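Local coordinates for 2-oxoglutarate carboxylase small subunit (Hydrogenobacter thermophilus, PDB 7KCT), which is a biotin-carboxylase-type subunit with an ATP-grasp domain and forms a dimer that binds ADP, bicarbonate and magnesium, at residues T47-K52 / A379-Y384; R73-A78 / E84-G89; I217-L222 / L253-E258; A250-L253 / Q259-Y262. One frame throughout, in Å; residues are numbered along the deposited sequence.

Contact 1 (T47-K52 / A379-Y384); sequences TARHVK and ASSKGY
A379 lays its methyl against the aliphatic start of R49, CB to CB at 4.0 Å, where the first turn of helix 49-53 meets the loop between strands 374-378 and 385-386. Its carbonyl comes closer still, with A379 O 3.4 Å from R49 CB. That oxygen receives water 2 at 2.7 Å, and the same water accepts from the amide R49 N at the start of the helix. A weak second bridge links A379 O to water 1, which lies in the guanidinium plane and accepts from R49 NE at 3.0 Å. Next, S380 CB points away from the helix, and S380 OG lies over one face of the Y384 ring, toward the rim. S381 points back: its OG bonds water 1 at 2.9 Å and Y366 O of the second subunit, and stands 3.8 Å from R49 NH2. R49 gets its head to this water by leaving with CG anti to the backbone N (chi1 179°) and then bending at chi2 and chi3, while K52 CD covers one guanidinium face. A type II turn from S381 to Y384 finishes the segment, with G383 at positive phi. The arginine's main partner is E419 of the second subunit, a salt bridge to NH1. Water and one arginine thus couple N-terminal and C-terminal parts of the chain at the dimer interface, and the charge of R49 is probably balanced mostly by the other subunit.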
loop_
_atom_site.group_PDB
_atom_site.type_symbol
_atom_site.label_atom_id
_atom_site.label_comp_id
_atom_site.label_asym_id
_atom_site.label_seq_id
_atom_site.Cartn_x
_atom_site.Cartn_y
_atom_site.Cartn_z
ATOM N N THR A 47 -6.145 -4.353 24.593
ATOM C CA THR A 47 -5.163 -4.800 23.629
ATOM C C THR A 47 -5.312 -4.097 22.277
ATOM O O THR A 47 -4.674 -4.519 21.328
ATOM C CB THR A 47 -5.269 -6.315 23.400
ATOM O OG1 THR A 47 -6.560 -6.614 22.841
ATOM C CG2 THR A 47 -5.128 -7.083 24.693
ATOM N N ALA A 48 -6.076 -3.020 22.192
ATOM C CA ALA A 48 -6.326 -2.359 20.912
ATOM C C ALA A 48 -5.023 -1.899 20.265
ATOM O O ALA A 48 -4.084 -1.468 20.944
ATOM C CB ALA A 48 -7.234 -1.145 21.086
ATOM N N ARG A 49 -4.993 -1.979 18.938
ATOM C CA ARG A 49 -3.822 -1.546 18.179
ATOM C C ARG A 49 -3.537 -0.049 18.332
ATOM O O ARG A 49 -2.366 0.354 18.405
ATOM C CB ARG A 49 -4.027 -1.919 16.717
ATOM C CG ARG A 49 -2.901 -1.506 15.845
ATOM C CD ARG A 49 -1.573 -2.098 16.281
ATOM N NE ARG A 49 -1.672 -3.512 16.660
ATOM C CZ ARG A 49 -0.681 -4.239 17.195
ATOM N NH1 ARG A 49 0.515 -3.708 17.479
ATOM N NH2 ARG A 49 -0.913 -5.504 17.519
ATOM N N HIS A 50 -4.584 0.806 18.389
ATOM C CA HIS A 50 -4.311 2.232 18.540
ATOM C C HIS A 50 -3.650 2.540 19.873
ATOM O O HIS A 50 -2.849 3.465 19.947
ATOM C CB HIS A 50 -5.589 3.066 18.358
ATOM C CG HIS A 50 -6.584 3.018 19.496
ATOM N ND1 HIS A 50 -7.490 1.993 19.668
ATOM C CD2 HIS A 50 -6.889 3.937 20.435
ATOM C CE1 HIS A 50 -8.276 2.265 20.694
ATOM N NE2 HIS A 50 -7.957 3.463 21.145
ATOM N N VAL A 51 -3.956 1.753 20.918
ATOM C CA VAL A 51 -3.290 1.871 22.219
ATOM C C VAL A 51 -1.815 1.471 22.133
ATOM O O VAL A 51 -0.968 2.117 22.744
ATOM C CB VAL A 51 -4.046 1.049 23.284
ATOM C CG1 VAL A 51 -3.254 0.969 24.662
ATOM C CG2 VAL A 51 -5.471 1.606 23.445
ATOM N N LYS A 52 -1.479 0.416 21.375
ATOM C CA LYS A 52 -0.069 0.041 21.226
ATOM C C LYS A 52 0.720 1.070 20.412
ATOM O O LYS A 52 1.893 1.347 20.715
ATOM C CB LYS A 52 0.033 -1.338 20.576
ATOM C CG LYS A 52 -0.284 -2.489 21.523
ATOM C CD LYS A 52 -0.678 -3.775 20.761
ATOM C CE LYS A 52 -0.594 -5.020 21.670
ATOM N NZ LYS A 52 0.868 -5.511 21.763
ATOM N N ALA A 379 -6.808 -2.153 11.914
ATOM C CA ALA A 379 -6.286 -2.154 13.268
ATOM C C ALA A 379 -6.363 -3.536 13.892
ATOM O O ALA A 379 -6.471 -3.653 15.116
ATOM C CB ALA A 379 -7.014 -1.131 14.146
ATOM N N SER A 380 -6.281 -4.573 13.076
ATOM C CA SER A 380 -6.575 -5.938 13.480
ATOM C C SER A 380 -5.373 -6.857 13.336
ATOM O O SER A 380 -4.453 -6.599 12.562
ATOM C CB SER A 380 -7.725 -6.529 12.653
ATOM O OG SER A 380 -8.938 -5.945 13.070
ATOM N N SER A 381 -5.421 -7.919 14.137
ATOM C CA SER A 381 -4.463 -8.998 14.259
ATOM C C SER A 381 -5.234 -10.229 14.721
ATOM O O SER A 381 -6.346 -10.124 15.251
ATOM C CB SER A 381 -3.360 -8.709 15.294
ATOM O OG SER A 381 -2.406 -7.788 14.820
ATOM N N LYS A 382 -4.604 -11.391 14.618
ATOM C CA LYS A 382 -5.198 -12.556 15.260
ATOM C C LYS A 382 -5.564 -12.204 16.702
ATOM O O LYS A 382 -4.772 -11.584 17.429
ATOM C CB LYS A 382 -4.241 -13.738 15.230
ATOM C CG LYS A 382 -4.684 -14.841 16.196
ATOM C CD LYS A 382 -4.395 -16.209 15.704
ATOM C CE LYS A 382 -4.711 -17.258 16.778
ATOM N NZ LYS A 382 -4.312 -18.635 16.336
ATOM N N GLY A 383 -6.779 -12.587 17.109
ATOM C CA GLY A 383 -7.259 -12.284 18.442
ATOM C C GLY A 383 -8.022 -10.980 18.588
ATOM O O GLY A 383 -8.480 -10.675 19.692
ATOM N N TYR A 384 -8.131 -10.179 17.533
ATOM C CA TYR A 384 -8.951 -8.980 17.589
ATOM C C TYR A 384 -10.401 -9.369 17.887
ATOM O O TYR A 384 -10.972 -10.230 17.214
ATOM C CB TYR A 384 -8.868 -8.225 16.269
ATOM C CG TYR A 384 -9.793 -7.019 16.240
ATOM C CD1 TYR A 384 -9.476 -5.855 16.914
ATOM C CD2 TYR A 384 -10.989 -7.071 15.547
ATOM C CE1 TYR A 384 -10.348 -4.765 16.910
ATOM C CE2 TYR A 384 -11.857 -5.992 15.514
ATOM C CZ TYR A 384 -11.541 -4.839 16.190
ATOM O OH TYR A 384 -12.432 -3.785 16.151
HETATM O O HOH W 1 -3.797 -5.536 16.088
HETATM O O HOH W 2 -7.223 -3.220 17.650
#

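Contact 2 (R73-A78 / E84-G89); sequences RIVDLA and EAIHPG
The 2.9 Å bond from L77 N to R73 O and the 3.0 Å bond from A78 N to I74 O hold together the helical turn whose I74, V75 and A78 meet I86 on the strand. Everything that crosses here is apolar and converges on one methyl. I86 CD1 lies 3.9 Å from A78 CB, 4.2 Å from I74 CG2 and 4.3 Å from V75 CG2, so the end of the isoleucine is held among three helix residues. Its reach comes from an extended branch: CG1 stands anti to the carbonyl carbon (chi1 -67°) and CD1 continues outward (chi2 179°). Helix 71-81 belongs to the right-handed beta-alpha-beta crossover from strand 56-59 to strand 85-87 of the five-stranded parallel sheet, in a Rossmann-like domain; the short helix and strand segments run at 136° to each other, 9.6 Å apart at closest approach. I74 also touches L15 on the adjacent strand 13-16 and I40 on strand 36-41, one further across, while F99 of helix 97-105 touches I74, V75 and I86. At the end of the strand, H87 ND1 accepts from G89 N at 3.0 Å, with the donor nearly in the ring plane, while H87 NE2 is bonded to Q320.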
loop_
_atom_site.group_PDB
_atom_site.type_symbol
_atom_site.label_atom_id
_atom_site.label_comp_id
_atom_site.label_asym_id
_atom_site.label_seq_id
_atom_site.Cartn_x
_atom_site.Cartn_y
_atom_site.Cartn_z
ATOM N N ARG A 73 -14.358 15.000 30.171
ATOM C CA ARG A 73 -13.257 14.160 30.609
ATOM C C ARG A 73 -12.120 14.131 29.588
ATOM O O ARG A 73 -10.946 14.132 29.976
ATOM C CB ARG A 73 -13.748 12.745 30.905
ATOM C CG ARG A 73 -12.741 11.970 31.713
ATOM C CD ARG A 73 -13.033 10.462 31.763
ATOM N NE ARG A 73 -14.198 10.131 32.588
ATOM C CZ ARG A 73 -15.365 9.707 32.105
ATOM N NH1 ARG A 73 -15.517 9.555 30.798
ATOM N NH2 ARG A 73 -16.373 9.414 32.923
ATOM N N ILE A 74 -12.440 14.145 28.289
ATOM C CA ILE A 74 -11.412 14.095 27.243
ATOM C C ILE A 74 -10.622 15.397 27.188
ATOM O O ILE A 74 -9.395 15.392 27.052
ATOM C CB ILE A 74 -12.092 13.786 25.900
ATOM C CG1 ILE A 74 -12.650 12.370 25.949
ATOM C CG2 ILE A 74 -11.134 13.886 24.739
ATOM C CD1 ILE A 74 -13.556 11.979 24.773
ATOM N N VAL A 75 -11.315 16.534 27.282
ATOM C CA VAL A 75 -10.634 17.819 27.262
ATOM C C VAL A 75 -9.790 18.007 28.510
ATOM O O VAL A 75 -8.663 18.524 28.444
ATOM C CB VAL A 75 -11.661 18.952 27.100
ATOM C CG1 VAL A 75 -10.991 20.271 27.384
ATOM C CG2 VAL A 75 -12.208 18.917 25.724
ATOM N N ASP A 76 -10.317 17.602 29.660
ATOM C CA ASP A 76 -9.545 17.626 30.893
ATOM C C ASP A 76 -8.284 16.774 30.770
ATOM O O ASP A 76 -7.227 17.152 31.282
ATOM C CB ASP A 76 -10.376 17.105 32.061
ATOM C CG ASP A 76 -11.312 18.159 32.658
ATOM O OD1 ASP A 76 -11.251 19.342 32.243
ATOM O OD2 ASP A 76 -12.118 17.789 33.545
ATOM N N LEU A 77 -8.395 15.587 30.172
ATOM C CA LEU A 77 -7.203 14.732 30.041
ATOM C C LEU A 77 -6.160 15.394 29.167
ATOM O O LEU A 77 -4.965 15.347 29.467
ATOM C CB LEU A 77 -7.548 13.360 29.462
ATOM C CG LEU A 77 -6.430 12.378 29.123
ATOM C CD1 LEU A 77 -5.774 11.896 30.409
ATOM C CD2 LEU A 77 -7.039 11.216 28.325
ATOM N N ALA A 78 -6.596 15.998 28.065
ATOM C CA ALA A 78 -5.681 16.681 27.178
ATOM C C ALA A 78 -4.923 17.761 27.928
ATOM O O ALA A 78 -3.706 17.901 27.768
ATOM C CB ALA A 78 -6.444 17.305 26.001
ATOM N N GLU A 84 -1.671 19.685 23.021
ATOM C CA GLU A 84 -2.044 21.006 22.542
ATOM C C GLU A 84 -3.244 20.972 21.602
ATOM O O GLU A 84 -3.824 22.030 21.311
ATOM C CB GLU A 84 -0.818 21.657 21.870
ATOM C CG GLU A 84 0.446 21.621 22.810
ATOM C CD GLU A 84 1.772 22.071 22.167
ATOM O OE1 GLU A 84 1.961 21.860 20.955
ATOM O OE2 GLU A 84 2.645 22.609 22.900
ATOM N N ALA A 85 -3.629 19.788 21.120
ATOM C CA ALA A 85 -4.643 19.657 20.094
ATOM C C ALA A 85 -5.261 18.277 20.193
ATOM O O ALA A 85 -4.640 17.332 20.694
ATOM C CB ALA A 85 -4.062 19.879 18.679
ATOM N N ILE A 86 -6.503 18.187 19.721
ATOM C CA ILE A 86 -7.301 16.967 19.745
ATOM C C ILE A 86 -7.807 16.698 18.343
ATOM O O ILE A 86 -8.390 17.587 17.703
ATOM C CB ILE A 86 -8.496 17.052 20.711
ATOM C CG1 ILE A 86 -8.060 17.141 22.162
ATOM C CG2 ILE A 86 -9.441 15.811 20.653
ATOM C CD1 ILE A 86 -9.166 17.249 23.170
ATOM N N HIS A 87 -7.590 15.477 17.861
ATOM C CA HIS A 87 -8.194 15.083 16.608
ATOM C C HIS A 87 -9.385 14.169 16.892
ATOM O O HIS A 87 -9.185 13.126 17.535
ATOM C CB HIS A 87 -7.173 14.380 15.695
ATOM C CG HIS A 87 -7.643 14.284 14.277
ATOM N ND1 HIS A 87 -8.873 13.766 13.965
ATOM C CD2 HIS A 87 -7.062 14.608 13.099
ATOM C CE1 HIS A 87 -9.046 13.798 12.659
ATOM N NE2 HIS A 87 -7.962 14.303 12.111
ATOM N N PRO A 88 -10.624 14.504 16.506
ATOM C CA PRO A 88 -11.778 13.664 16.872
ATOM C C PRO A 88 -12.058 12.486 15.945
ATOM O O PRO A 88 -12.987 11.711 16.213
ATOM C CB PRO A 88 -12.935 14.657 16.806
ATOM C CG PRO A 88 -12.615 15.493 15.618
ATOM C CD PRO A 88 -11.063 15.667 15.708
ATOM N N GLY A 89 -11.324 12.338 14.854
ATOM C CA GLY A 89 -11.636 11.281 13.888
ATOM C C GLY A 89 -12.969 11.517 13.194
ATOM O O GLY A 89 -13.301 12.650 12.801
#

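Contact 3 (I217-L222 / L253-E258); sequences IEFQVL and LLLTPE
F219 and L255 make the close part of this contact, reaching for one another from opposite directions until F219 CZ is 3.9 Å from L255 CD1. The methyl meets the far end of the ring obliquely. Both side chains leave their backbones in the same manner, with CG anti to the carbonyl carbon and beside the backbone N, which for F219 (chi1 -84°) brings the ring end nearer to the loop than its CB direction suggests. The carbonyl of R260, on the helix that follows, also packs against this ring.

The other half is looser. I217 CG1 and L254 CD2 stand 4.4 Å apart, and L254, unlike buried I217, F219 and L255, is partly exposed, so this is the side nearer solvent. There I217 also rests on S252, and L254 on A286.

Strand 215-223 belongs to the four-stranded antiparallel sheet of the ATP-grasp domain, and the loop 253-256 leads into helix 257-273, so the contact packs the loop just before the helix against strand 215-223. T256 is the N-cap, and it forms a capping box with Q259: its side chain caps a backbone N of the first turn, while T256 N is held by Q259 OE1. E218, which takes no part in the contact, makes salt bridges to R235 and to K245, a residue of the ADP pocket. Farther along, Q220 NE2 donates to V221 O at 3.0 Å, approaching 39° out of the carbonyl plane.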
loop_
_atom_site.group_PDB
_atom_site.type_symbol
_atom_site.label_atom_id
_atom_site.label_comp_id
_atom_site.label_asym_id
_atom_site.label_seq_id
_atom_site.Cartn_x
_atom_site.Cartn_y
_atom_site.Cartn_z
ATOM N N ILE A 217 -23.128 11.125 -4.936
ATOM C CA ILE A 217 -21.919 11.790 -5.406
ATOM C C ILE A 217 -21.522 12.809 -4.341
ATOM O O ILE A 217 -22.354 13.616 -3.913
ATOM C CB ILE A 217 -22.143 12.474 -6.772
ATOM C CG1 ILE A 217 -22.618 11.471 -7.840
ATOM C CG2 ILE A 217 -20.930 13.198 -7.188
ATOM C CD1 ILE A 217 -21.692 10.396 -8.145
ATOM N N GLU A 218 -20.257 12.791 -3.911
ATOM C CA GLU A 218 -19.862 13.688 -2.826
ATOM C C GLU A 218 -18.534 14.346 -3.144
ATOM O O GLU A 218 -17.658 13.734 -3.765
ATOM C CB GLU A 218 -19.796 12.941 -1.477
ATOM C CG GLU A 218 -18.713 11.914 -1.450
ATOM C CD GLU A 218 -18.705 11.135 -0.170
ATOM O OE1 GLU A 218 -19.724 11.190 0.549
ATOM O OE2 GLU A 218 -17.685 10.449 0.102
ATOM N N PHE A 219 -18.423 15.629 -2.788
ATOM C CA PHE A 219 -17.251 16.441 -3.070
ATOM C C PHE A 219 -16.460 16.708 -1.793
ATOM O O PHE A 219 -17.015 17.134 -0.784
ATOM C CB PHE A 219 -17.627 17.805 -3.687
ATOM C CG PHE A 219 -17.833 17.758 -5.162
ATOM C CD1 PHE A 219 -19.031 17.335 -5.689
ATOM C CD2 PHE A 219 -16.831 18.102 -6.013
ATOM C CE1 PHE A 219 -19.216 17.272 -7.056
ATOM C CE2 PHE A 219 -17.027 18.026 -7.390
ATOM C CZ PHE A 219 -18.224 17.609 -7.886
ATOM N N GLN A 220 -15.155 16.553 -1.897
ATOM C CA GLN A 220 -14.225 16.751 -0.805
ATOM C C GLN A 220 -13.713 18.180 -0.862
ATOM O O GLN A 220 -13.229 18.623 -1.916
ATOM C CB GLN A 220 -13.064 15.776 -0.966
ATOM C CG GLN A 220 -11.966 15.889 0.050
ATOM C CD GLN A 220 -12.399 15.442 1.414
ATOM O OE1 GLN A 220 -12.668 14.254 1.641
ATOM N NE2 GLN A 220 -12.463 16.388 2.345
ATOM N N VAL A 221 -13.843 18.909 0.243
ATOM C CA VAL A 221 -13.214 20.227 0.313
ATOM C C VAL A 221 -12.150 20.215 1.403
ATOM O O VAL A 221 -12.216 19.423 2.349
ATOM C CB VAL A 221 -14.219 21.376 0.546
ATOM C CG1 VAL A 221 -15.352 21.352 -0.497
ATOM C CG2 VAL A 221 -14.779 21.336 1.938
ATOM N N LEU A 222 -11.157 21.089 1.238
ATOM C CA LEU A 222 -10.057 21.299 2.179
ATOM C C LEU A 222 -9.725 22.794 2.197
ATOM O O LEU A 222 -9.452 23.360 1.137
ATOM C CB LEU A 222 -8.845 20.470 1.750
ATOM C CG LEU A 222 -7.650 20.419 2.696
ATOM C CD1 LEU A 222 -8.030 19.728 3.978
ATOM C CD2 LEU A 222 -6.475 19.684 2.059
ATOM N N LEU A 253 -17.536 7.895 -12.147
ATOM C CA LEU A 253 -17.586 7.729 -13.601
ATOM C C LEU A 253 -18.631 8.620 -14.250
ATOM O O LEU A 253 -18.617 8.795 -15.472
ATOM C CB LEU A 253 -17.903 6.275 -13.957
ATOM C CG LEU A 253 -16.948 5.261 -13.305
ATOM C CD1 LEU A 253 -17.511 3.875 -13.379
ATOM C CD2 LEU A 253 -15.571 5.335 -13.988
ATOM N N LEU A 254 -19.548 9.166 -13.453
ATOM C CA LEU A 254 -20.657 9.920 -14.023
ATOM C C LEU A 254 -20.179 11.225 -14.633
ATOM O O LEU A 254 -20.476 11.528 -15.795
ATOM C CB LEU A 254 -21.711 10.181 -12.959
ATOM C CG LEU A 254 -22.933 11.000 -13.368
ATOM C CD1 LEU A 254 -23.910 10.207 -14.232
ATOM C CD2 LEU A 254 -23.616 11.491 -12.128
ATOM N N LEU A 255 -19.465 12.021 -13.849
ATOM C CA LEU A 255 -19.122 13.382 -14.233
ATOM C C LEU A 255 -17.980 13.465 -15.233
ATOM O O LEU A 255 -16.953 12.788 -15.098
ATOM C CB LEU A 255 -18.756 14.187 -12.989
ATOM C CG LEU A 255 -19.799 14.297 -11.894
ATOM C CD1 LEU A 255 -19.196 15.221 -10.864
ATOM C CD2 LEU A 255 -21.071 14.852 -12.475
ATOM N N THR A 256 -18.151 14.362 -16.211
ATOM C CA THR A 256 -17.087 14.758 -17.107
ATOM C C THR A 256 -16.174 15.729 -16.385
ATOM O O THR A 256 -16.551 16.308 -15.367
ATOM C CB THR A 256 -17.678 15.430 -18.344
ATOM O OG1 THR A 256 -18.246 16.682 -17.918
ATOM C CG2 THR A 256 -18.758 14.551 -18.982
ATOM N N PRO A 257 -14.990 15.998 -16.922
ATOM C CA PRO A 257 -14.113 16.965 -16.242
ATOM C C PRO A 257 -14.726 18.358 -16.120
ATOM O O PRO A 257 -14.421 19.082 -15.165
ATOM C CB PRO A 257 -12.847 16.960 -17.102
ATOM C CG PRO A 257 -12.900 15.582 -17.857
ATOM C CD PRO A 257 -14.371 15.409 -18.124
ATOM N N GLU A 258 -15.593 18.747 -17.054
ATOM C CA GLU A 258 -16.201 20.073 -17.014
ATOM C C GLU A 258 -17.276 20.161 -15.930
ATOM O O GLU A 258 -17.427 21.199 -15.271
ATOM C CB GLU A 258 -16.773 20.399 -18.404
ATOM C CG GLU A 258 -15.731 20.562 -19.547
ATOM C CD GLU A 258 -14.963 19.278 -19.903
ATOM O OE1 GLU A 258 -15.584 18.181 -20.002
ATOM O OE2 GLU A 258 -13.727 19.387 -20.103
#

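Contact 4 (A250-L253 / Q259-Y262); sequences APSL and QREY
The guanidinium of R260 is the flat group here: S252 O sits near its plane at the edge, 3.7 Å from NH2, while P251 CB approaches obliquely. The setting is the ATP-grasp domain, where strand 244-250 ends and a short loop turns into helix 257-273, so R260 in the first turns of the helix reaches back over the loop that leads to it. P251 makes the closest approach, with its CB 3.4 Å from R260 NH2 and 3.9 Å from R260 CZ; P251 CG is 3.9 Å from R260 NH2. The proline ring and the arginine chain cross obliquely, and P251 follows a cis peptide bond, which probably helps set how its ring is presented. R260 starts with CG anti to the backbone N (chi1 -177°), stays extended at chi2 and bends at chi3 (-62°), which swings the head toward the loop.

Across the contact the arginine's approaches are long or apolar; its polar end is held by E234 on strand 229-236, in a salt bridge through R260 NE. This carboxylate probably balances the charge of a buried guanidinium. E234 serves the loop too; one glutamate thus bonds both sides of the contact and probably helps to position them. P251 packs further against I311 and Y341. S252 OG is gripped twice, by E234 OE1 and by the backbone amide L255 N.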
loop_
_atom_site.group_PDB
_atom_site.type_symbol
_atom_site.label_atom_id
_atom_site.label_comp_id
_atom_site.label_asym_id
_atom_site.label_seq_id
_atom_site.Cartn_x
_atom_site.Cartn_y
_atom_site.Cartn_z
ATOM N N ALA A 250 -13.357 6.803 -6.741
ATOM C CA ALA A 250 -12.948 8.155 -7.095
ATOM C C ALA A 250 -12.112 8.089 -8.362
ATOM O O ALA A 250 -11.315 7.147 -8.531
ATOM C CB ALA A 250 -12.136 8.852 -5.981
ATOM N N PRO A 251 -12.329 9.021 -9.319
ATOM C CA PRO A 251 -13.464 9.970 -9.324
ATOM C C PRO A 251 -14.746 9.169 -9.567
ATOM O O PRO A 251 -14.660 7.965 -9.779
ATOM C CB PRO A 251 -13.135 10.924 -10.492
ATOM C CG PRO A 251 -12.315 10.052 -11.451
ATOM C CD PRO A 251 -11.489 9.139 -10.519
ATOM N N SER A 252 -15.907 9.804 -9.551
ATOM C CA SER A 252 -17.090 9.190 -10.130
ATOM C C SER A 252 -16.817 8.880 -11.600
ATOM O O SER A 252 -15.964 9.501 -12.228
ATOM C CB SER A 252 -18.285 10.138 -10.023
ATOM O OG SER A 252 -18.275 11.086 -11.111
ATOM N N LEU A 253 -17.536 7.895 -12.147
ATOM C CA LEU A 253 -17.586 7.729 -13.601
ATOM C C LEU A 253 -18.631 8.620 -14.250
ATOM O O LEU A 253 -18.617 8.795 -15.472
ATOM C CB LEU A 253 -17.903 6.275 -13.957
ATOM C CG LEU A 253 -16.948 5.261 -13.305
ATOM C CD1 LEU A 253 -17.511 3.875 -13.379
ATOM C CD2 LEU A 253 -15.571 5.335 -13.988
ATOM N N GLN A 259 -18.055 19.102 -15.734
ATOM C CA GLN A 259 -18.974 19.118 -14.603
ATOM C C GLN A 259 -18.238 19.023 -13.268
ATOM O O GLN A 259 -18.707 19.581 -12.264
ATOM C CB GLN A 259 -19.967 17.976 -14.705
ATOM C CG GLN A 259 -20.684 17.896 -16.025
ATOM C CD GLN A 259 -21.510 16.638 -16.133
ATOM O OE1 GLN A 259 -21.020 15.588 -16.566
ATOM N NE2 GLN A 259 -22.736 16.699 -15.615
ATOM N N ARG A 260 -17.114 18.298 -13.237
ATOM C CA ARG A 260 -16.304 18.210 -12.028
ATOM C C ARG A 260 -15.913 19.600 -11.556
ATOM O O ARG A 260 -16.137 19.960 -10.401
ATOM C CB ARG A 260 -15.065 17.353 -12.283
ATOM C CG ARG A 260 -14.149 17.107 -11.039
ATOM C CD ARG A 260 -13.143 15.947 -11.276
ATOM N NE ARG A 260 -13.889 14.706 -11.495
ATOM C CZ ARG A 260 -13.933 14.039 -12.644
ATOM N NH1 ARG A 260 -13.236 14.461 -13.680
ATOM N NH2 ARG A 260 -14.670 12.938 -12.743
ATOM N N GLU A 261 -15.379 20.418 -12.455
ATOM C CA GLU A 261 -14.960 21.759 -12.057
ATOM C C GLU A 261 -16.140 22.702 -11.823
ATOM O O GLU A 261 -16.059 23.566 -10.951
ATOM C CB GLU A 261 -14.015 22.309 -13.097
ATOM C CG GLU A 261 -12.745 21.474 -13.220
ATOM C CD GLU A 261 -11.893 21.474 -11.933
ATOM O OE1 GLU A 261 -11.156 20.487 -11.700
ATOM O OE2 GLU A 261 -11.957 22.461 -11.151
ATOM N N TYR A 262 -17.249 22.539 -12.546
ATOM C CA TYR A 262 -18.423 23.372 -12.299
ATOM C C TYR A 262 -18.988 23.116 -10.914
ATOM O O TYR A 262 -19.147 24.036 -10.109
ATOM C CB TYR A 262 -19.500 23.117 -13.369
ATOM C CG TYR A 262 -20.833 23.726 -13.011
ATOM C CD1 TYR A 262 -21.091 25.077 -13.214
ATOM C CD2 TYR A 262 -21.825 22.964 -12.441
ATOM C CE1 TYR A 262 -22.329 25.646 -12.852
ATOM C CE2 TYR A 262 -23.030 23.513 -12.074
ATOM C CZ TYR A 262 -23.285 24.854 -12.302
ATOM O OH TYR A 262 -24.509 25.375 -11.938
#

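Contact 1 ties R49 to the loop at 379-381, more than 300 residues on, and the segments of contacts 2, 3 and 4 all fall between its ends. Contact 2 follows first, inside the N-terminal Rossmann-like part, its centre 22 Å from that of contact 1. Contacts 3 and 4 belong to the ATP-grasp domain across the chain's centre, their centres 33 to 37 Å from those of the first two. They form one patch, centres 3 Å apart, sharing L253 and helix 257-273. Together they pack the loop before that helix against strand 215-223 and the helix itself; contact 2 packs a helix on the parallel N-terminal sheet, and contact 1 joins N- and C-terminal parts beside the second subunit.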